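Local coordinates for protein 5-carboxymethyl-2-hydroxymuconate delta-isomerase (Bordetella bronchiseptica, PDB 4JJ9) that probably catalyses the isomerisation of 5-carboxymethyl-2-hydroxymuconate in the homoprotocatechuate catabolic pathway, working as a trimer of identical chains, at residues G32-D37 and R136-T141; Y78-G83 and Y96-L101. One frame throughout, in Å; residues are numbered along the deposited sequence.

Contact 1 of 2, residues G32-D37 and R136-T141. With SO4 (sulfate ion), chain G.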
loop_
_atom_site.group_PDB
_atom_site.type_symbol
_atom_site.label_atom_id
_atom_site.label_comp_id
_atom_site.label_asym_id
_atom_site.label_seq_id
_atom_site.Cartn_x
_atom_site.Cartn_y
_atom_site.Cartn_z
ATOM N N GLY A 32 1.611 -9.735 -11.747
ATOM C CA GLY A 32 1.282 -11.130 -11.435
ATOM C C GLY A 32 1.976 -12.140 -12.329
ATOM O O GLY A 32 2.170 -13.294 -11.932
ATOM N N ASN A 33 2.349 -11.714 -13.534
ATOM C CA ASN A 33 3.073 -12.598 -14.457
ATOM C C ASN A 33 4.419 -13.105 -13.925
ATOM O O ASN A 33 4.920 -14.133 -14.381
ATOM C CB ASN A 33 3.232 -11.968 -15.856
ATOM C CG ASN A 33 4.009 -10.644 -15.845
ATOM O OD1 ASN A 33 4.281 -10.054 -14.793
ATOM N ND2 ASN A 33 4.368 -10.175 -17.038
ATOM N N LEU A 34 5.002 -12.392 -12.967
ATOM C CA LEU A 34 6.274 -12.825 -12.385
ATOM C C LEU A 34 6.156 -14.143 -11.609
ATOM O O LEU A 34 7.142 -14.853 -11.440
ATOM C CB LEU A 34 6.880 -11.729 -11.501
ATOM C CG LEU A 34 7.200 -10.397 -12.190
ATOM C CD1 LEU A 34 7.999 -9.501 -11.240
ATOM C CD2 LEU A 34 7.967 -10.598 -13.488
ATOM N N ASP A 35 4.948 -14.463 -11.151
ATOM C CA ASP A 35 4.696 -15.711 -10.420
ATOM C C ASP A 35 4.930 -16.939 -11.279
ATOM O O ASP A 35 5.126 -18.026 -10.750
ATOM C CB ASP A 35 3.271 -15.759 -9.875
ATOM C CG ASP A 35 3.111 -14.976 -8.603
ATOM O OD1 ASP A 35 4.105 -14.779 -7.871
ATOM O OD2 ASP A 35 1.966 -14.567 -8.326
ATOM N N ARG A 36 4.898 -16.750 -12.595
ATOM C CA ARG A 36 5.217 -17.805 -13.551
ATOM C C ARG A 36 6.722 -18.058 -13.598
ATOM O O ARG A 36 7.159 -19.162 -13.940
ATOM C CB ARG A 36 4.696 -17.429 -14.944
ATOM C CG ARG A 36 3.186 -17.177 -14.982
ATOM C CD ARG A 36 2.704 -16.601 -16.305
ATOM N NE ARG A 36 1.293 -16.926 -16.527
ATOM C CZ ARG A 36 0.259 -16.181 -16.139
ATOM N NH1 ARG A 36 0.445 -15.023 -15.506
ATOM N NH2 ARG A 36 -0.976 -16.592 -16.400
ATOM N N ASP A 37 7.505 -17.041 -13.235
ATOM C CA ASP A 37 8.965 -17.055 -13.408
ATOM C C ASP A 37 9.768 -17.465 -12.174
ATOM O O ASP A 37 10.886 -17.964 -12.301
ATOM C CB ASP A 37 9.478 -15.682 -13.857
ATOM C CG ASP A 37 8.825 -15.180 -15.131
ATOM O OD1 ASP A 37 8.313 -15.991 -15.929
ATOM O OD2 ASP A 37 8.849 -13.946 -15.335
ATOM N N ARG A 136 12.987 -12.334 -19.019
ATOM C CA ARG A 136 11.948 -11.311 -19.138
ATOM C C ARG A 136 12.536 -9.915 -18.950
ATOM O O ARG A 136 13.524 -9.738 -18.231
ATOM C CB ARG A 136 10.846 -11.539 -18.096
ATOM C CG ARG A 136 9.583 -10.740 -18.359
ATOM C CD ARG A 136 8.538 -10.931 -17.254
ATOM N NE ARG A 136 8.023 -12.301 -17.151
ATOM C CZ ARG A 136 7.069 -12.811 -17.924
ATOM N NH1 ARG A 136 6.533 -12.084 -18.894
ATOM N NH2 ARG A 136 6.656 -14.064 -17.731
ATOM N N ARG A 137 11.930 -8.941 -19.623
ATOM C CA ARG A 137 12.192 -7.538 -19.350
ATOM C C ARG A 137 11.385 -7.158 -18.124
ATOM O O ARG A 137 10.148 -7.230 -18.134
ATOM C CB ARG A 137 11.770 -6.661 -20.529
ATOM C CG ARG A 137 12.664 -6.803 -21.746
ATOM C CD ARG A 137 14.012 -6.102 -21.556
ATOM N NE ARG A 137 14.885 -6.359 -22.702
ATOM C CZ ARG A 137 16.182 -6.072 -22.763
ATOM N NH1 ARG A 137 16.814 -5.477 -21.752
ATOM N NH2 ARG A 137 16.862 -6.396 -23.860
ATOM N N VAL A 138 12.090 -6.759 -17.072
ATOM C CA VAL A 138 11.445 -6.435 -15.800
ATOM C C VAL A 138 12.003 -5.127 -15.255
ATOM O O VAL A 138 13.217 -4.956 -15.190
ATOM C CB VAL A 138 11.649 -7.569 -14.759
ATOM C CG1 VAL A 138 10.824 -7.297 -13.485
ATOM C CG2 VAL A 138 11.261 -8.927 -15.348
ATOM N N GLY A 139 11.115 -4.207 -14.879
ATOM C CA GLY A 139 11.519 -3.016 -14.119
ATOM C C GLY A 139 11.607 -3.383 -12.643
ATOM O O GLY A 139 10.751 -4.113 -12.137
ATOM N N LEU A 140 12.673 -2.946 -11.973
ATOM C CA LEU A 140 12.877 -3.265 -10.552
ATOM C C LEU A 140 13.322 -2.011 -9.812
ATOM O O LEU A 140 14.353 -1.415 -10.147
ATOM C CB LEU A 140 13.909 -4.399 -10.365
ATOM C CG LEU A 140 13.653 -5.784 -10.984
ATOM C CD1 LEU A 140 14.877 -6.699 -10.873
ATOM C CD2 LEU A 140 12.444 -6.447 -10.330
ATOM N N THR A 141 12.533 -1.621 -8.812
ATOM C CA THR A 141 12.771 -0.405 -8.043
ATOM C C THR A 141 12.668 -0.726 -6.556
ATOM O O THR A 141 11.792 -1.477 -6.148
ATOM C CB THR A 141 11.747 0.689 -8.418
ATOM O OG1 THR A 141 11.971 1.088 -9.778
ATOM C CG2 THR A 141 11.882 1.920 -7.519
HETATM S S SO4 G . 14.382 -0.466 -14.700
HETATM O O1 SO4 G . 14.730 -1.358 -15.784
HETATM O O2 SO4 G . 13.036 0.061 -14.971
HETATM O O3 SO4 G . 15.327 0.650 -14.595
HETATM O O4 SO4 G . 14.402 -1.197 -13.431
#

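Contact 2 of 2, residues Y78-G83 and Y96-L101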
loop_
_atom_site.group_PDB
_atom_site.type_symbol
_atom_site.label_atom_id
_atom_site.label_comp_id
_atom_site.label_asym_id
_atom_site.label_seq_id
_atom_site.Cartn_x
_atom_site.Cartn_y
_atom_site.Cartn_z
ATOM N N TYR A 78 -2.484 -4.992 -14.602
ATOM C CA TYR A 78 -1.384 -4.038 -14.650
ATOM C C TYR A 78 -1.157 -3.578 -16.077
ATOM O O TYR A 78 -1.627 -4.216 -17.038
ATOM C CB TYR A 78 -0.100 -4.661 -14.071
ATOM C CG TYR A 78 0.193 -6.040 -14.616
ATOM C CD1 TYR A 78 -0.287 -7.177 -13.964
ATOM C CD2 TYR A 78 0.946 -6.209 -15.778
ATOM C CE1 TYR A 78 -0.044 -8.444 -14.453
ATOM C CE2 TYR A 78 1.194 -7.486 -16.279
ATOM C CZ TYR A 78 0.697 -8.592 -15.604
ATOM O OH TYR A 78 0.927 -9.868 -16.080
ATOM N N ALA A 79 -0.470 -2.449 -16.195
ATOM C CA ALA A 79 -0.018 -1.914 -17.472
ATOM C C ALA A 79 1.375 -1.377 -17.254
ATOM O O ALA A 79 1.631 -0.656 -16.286
ATOM C CB ALA A 79 -0.948 -0.817 -17.960
ATOM N N ILE A 80 2.294 -1.752 -18.140
ATOM C CA ILE A 80 3.698 -1.407 -17.940
ATOM C C ILE A 80 4.228 -0.767 -19.209
ATOM O O ILE A 80 4.045 -1.312 -20.309
ATOM C CB ILE A 80 4.553 -2.666 -17.618
ATOM C CG1 ILE A 80 4.029 -3.394 -16.376
ATOM C CG2 ILE A 80 6.035 -2.298 -17.459
ATOM C CD1 ILE A 80 4.551 -4.815 -16.257
ATOM N N ALA A 81 4.865 0.394 -19.042
ATOM C CA ALA A 81 5.572 1.069 -20.133
ATOM C C ALA A 81 4.667 1.246 -21.348
ATOM O O ALA A 81 3.521 1.676 -21.205
ATOM C CB ALA A 81 6.864 0.307 -20.479
ATOM N N ASP A 82 5.154 0.891 -22.537
ATOM C CA ASP A 82 4.383 1.097 -23.758
ATOM C C ASP A 82 3.482 -0.088 -24.120
ATOM O O ASP A 82 2.933 -0.135 -25.219
ATOM C CB ASP A 82 5.325 1.411 -24.931
ATOM C CG ASP A 82 6.206 0.228 -25.313
ATOM O OD1 ASP A 82 6.252 -0.771 -24.561
ATOM O OD2 ASP A 82 6.849 0.298 -26.385
ATOM N N GLY A 83 3.369 -1.063 -23.225
ATOM C CA GLY A 83 2.502 -2.209 -23.465
ATOM C C GLY A 83 3.061 -3.287 -24.379
ATOM O O GLY A 83 2.333 -4.197 -24.777
ATOM N N TYR A 96 6.271 -7.522 -20.510
ATOM C CA TYR A 96 7.108 -6.945 -19.468
ATOM C C TYR A 96 6.604 -7.313 -18.077
ATOM O O TYR A 96 5.431 -7.665 -17.899
ATOM C CB TYR A 96 7.111 -5.416 -19.532
ATOM C CG TYR A 96 7.344 -4.782 -20.879
ATOM C CD1 TYR A 96 8.293 -5.288 -21.773
ATOM C CD2 TYR A 96 6.646 -3.631 -21.236
ATOM C CE1 TYR A 96 8.504 -4.669 -23.009
ATOM C CE2 TYR A 96 6.854 -3.009 -22.460
ATOM C CZ TYR A 96 7.783 -3.534 -23.340
ATOM O OH TYR A 96 7.977 -2.896 -24.550
ATOM N N GLY A 97 7.494 -7.182 -17.103
ATOM C CA GLY A 97 7.130 -7.289 -15.687
ATOM C C GLY A 97 7.642 -6.099 -14.901
ATOM O O GLY A 97 8.420 -5.292 -15.410
ATOM N N PHE A 98 7.196 -5.975 -13.652
ATOM C CA PHE A 98 7.710 -4.920 -12.771
ATOM C C PHE A 98 7.594 -5.416 -11.343
ATOM O O PHE A 98 6.630 -6.098 -11.003
ATOM C CB PHE A 98 6.942 -3.586 -12.940
ATOM C CG PHE A 98 7.792 -2.348 -12.677
ATOM C CD1 PHE A 98 8.176 -2.003 -11.381
ATOM C CD2 PHE A 98 8.206 -1.531 -13.737
ATOM C CE1 PHE A 98 8.981 -0.882 -11.146
ATOM C CE2 PHE A 98 8.999 -0.402 -13.514
ATOM C CZ PHE A 98 9.394 -0.081 -12.214
ATOM N N ALA A 99 8.603 -5.114 -10.527
ATOM C CA ALA A 99 8.487 -5.268 -9.072
ATOM C C ALA A 99 8.934 -3.979 -8.384
ATOM O O ALA A 99 9.967 -3.396 -8.736
ATOM C CB ALA A 99 9.288 -6.472 -8.564
ATOM N N TYR A 100 8.111 -3.518 -7.446
ATOM C CA TYR A 100 8.395 -2.334 -6.636
ATOM C C TYR A 100 8.532 -2.770 -5.186
ATOM O O TYR A 100 7.587 -3.317 -4.606
ATOM C CB TYR A 100 7.260 -1.297 -6.765
ATOM C CG TYR A 100 7.416 -0.127 -5.808
ATOM C CD1 TYR A 100 8.487 0.760 -5.935
ATOM C CD2 TYR A 100 6.524 0.055 -4.736
ATOM C CE1 TYR A 100 8.656 1.827 -5.051
ATOM C CE2 TYR A 100 6.683 1.130 -3.846
ATOM C CZ TYR A 100 7.749 2.001 -4.009
ATOM O OH TYR A 100 7.925 3.058 -3.139
ATOM N N LEU A 101 9.708 -2.535 -4.604
ATOM C CA LEU A 101 10.003 -2.940 -3.226
ATOM C C LEU A 101 10.091 -1.691 -2.357
ATOM O O LEU A 101 10.763 -0.722 -2.713
ATOM C CB LEU A 101 11.337 -3.706 -3.160
ATOM C CG LEU A 101 11.480 -5.093 -3.807
ATOM C CD1 LEU A 101 11.380 -4.988 -5.327
ATOM C CD2 LEU A 101 12.831 -5.667 -3.410
#

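Contact 1 of 2, residues G32-D37 and R136-T141
A salt bridge between D37 and R136, backed by a small apolar patch, ties the loop after strand 25-31 to the residues leading into strand 138-146. R136 grips the D37 carboxylate side-on with two nitrogens. R136 NE gives a nearly straight bond (172°) to D37 OD2, at 2.6 Å. R136 NH2 reaches D37 OD1 at 3.1 Å and makes a weak second bond to OD2. Both oxygens use their syn lone pairs, and the carboxylate and guanidinium planes lie only 19° apart. The bend of R136 at chi3 (-64°) swings NE toward D37.

N33 comes over one face of that guanidinium. Its ND2 is 3.4 Å from R136 NH1, but both are donors and do not bond each other. Their acceptors lie just before strand 97-105: ND2 binds D95 OD1 and Y96 O, and NH1 binds D95 O. N33 OD1 is paired with S31 OG.

L34 supplies the apolar part. Its CD2 sits 3.8 Å from R136 CD and 4.1 Å from V138 CG2.

Further along the strand, L140 N donates to O4 of a sulfate ion, probably from the crystallisation liquor and also held by backbone nitrogens of the second subunit. L34 and D37 rest on L132 of helix 111-135, and V138 touches L133 of the same helix. G139 pairs with G97 and A99 of strand 97-105.

Contact 2 of 2, residues Y78-G83 and Y96-L101
The first torsion of Y96 (chi1 -48°) sets CG beside the backbone N and sends the ring across to the turn at the end of strand 69-80. In D82, CG stands between the backbone N and the carbonyl carbon (chi1 67°), and this brings the carboxylate to the rim of that ring. The Y96 hydroxyl donates to D82 OD1, with OH and OD1 2.7 Å apart. OD1 uses its syn lone pair, on the side of the other oxygen. The carboxylate and ring planes are nearly coplanar, 11° apart. D82 OD1 also lies at the ring edge, 3.1 Å from Y96 CE2.

The turn is a type II' beta turn from I80 to G83, closed by a bond from G83 N to I80 O. I80 O also lies at the edge of the Y96 ring, 3.6 Å from CD2. A81 CB is 3.9 Å from Y96 CE2.

I80 packs with two branches against the residues leading into strand 97-105. I80 CG2 packs on Y96 CB at 3.9 Å. I80 CD1 runs on over the backbone and comes 3.4 Å from Y96 O. It also approaches F98 CB, while CG2 lies at the edge of the F98 ring. On the second subunit, I80 packs on L158 and F98 on R69. In the sheet, strand 25-31 lies between strands 69-80 and 97-105, so the contact bridges two non-neighbouring strands.

Both polar partners have further bonds. D82 OD1 accepts from G84 N, an Asx turn, OD2 accepts from A86 N at helix 85-89, and the Y96 hydroxyl accepts from G87 N. These backbone N-H groups match the polar atoms of the tyrosine-aspartate pair and probably help stabilise the negative charge of D82.

Overall arrangement
Both contacts are largely buried and lie on the same side of the chain's centre, with centres about 8 Å apart. They meet through neighbouring strands: 138-146 carries half of contact 1, and 97-105 half of contact 2. Backbone bonds such as R137 O to G97 N join them, and N33 packs against Y78. Contact 1 is held chiefly by a partly exposed charged pair, with buried leucine and valine beside it, against helix 111-135. Contact 2 relies on a tyrosine-aspartate hydrogen bond at a turn and on isoleucine packing. Each also touches the second subunit, where the sheet continues across the interface.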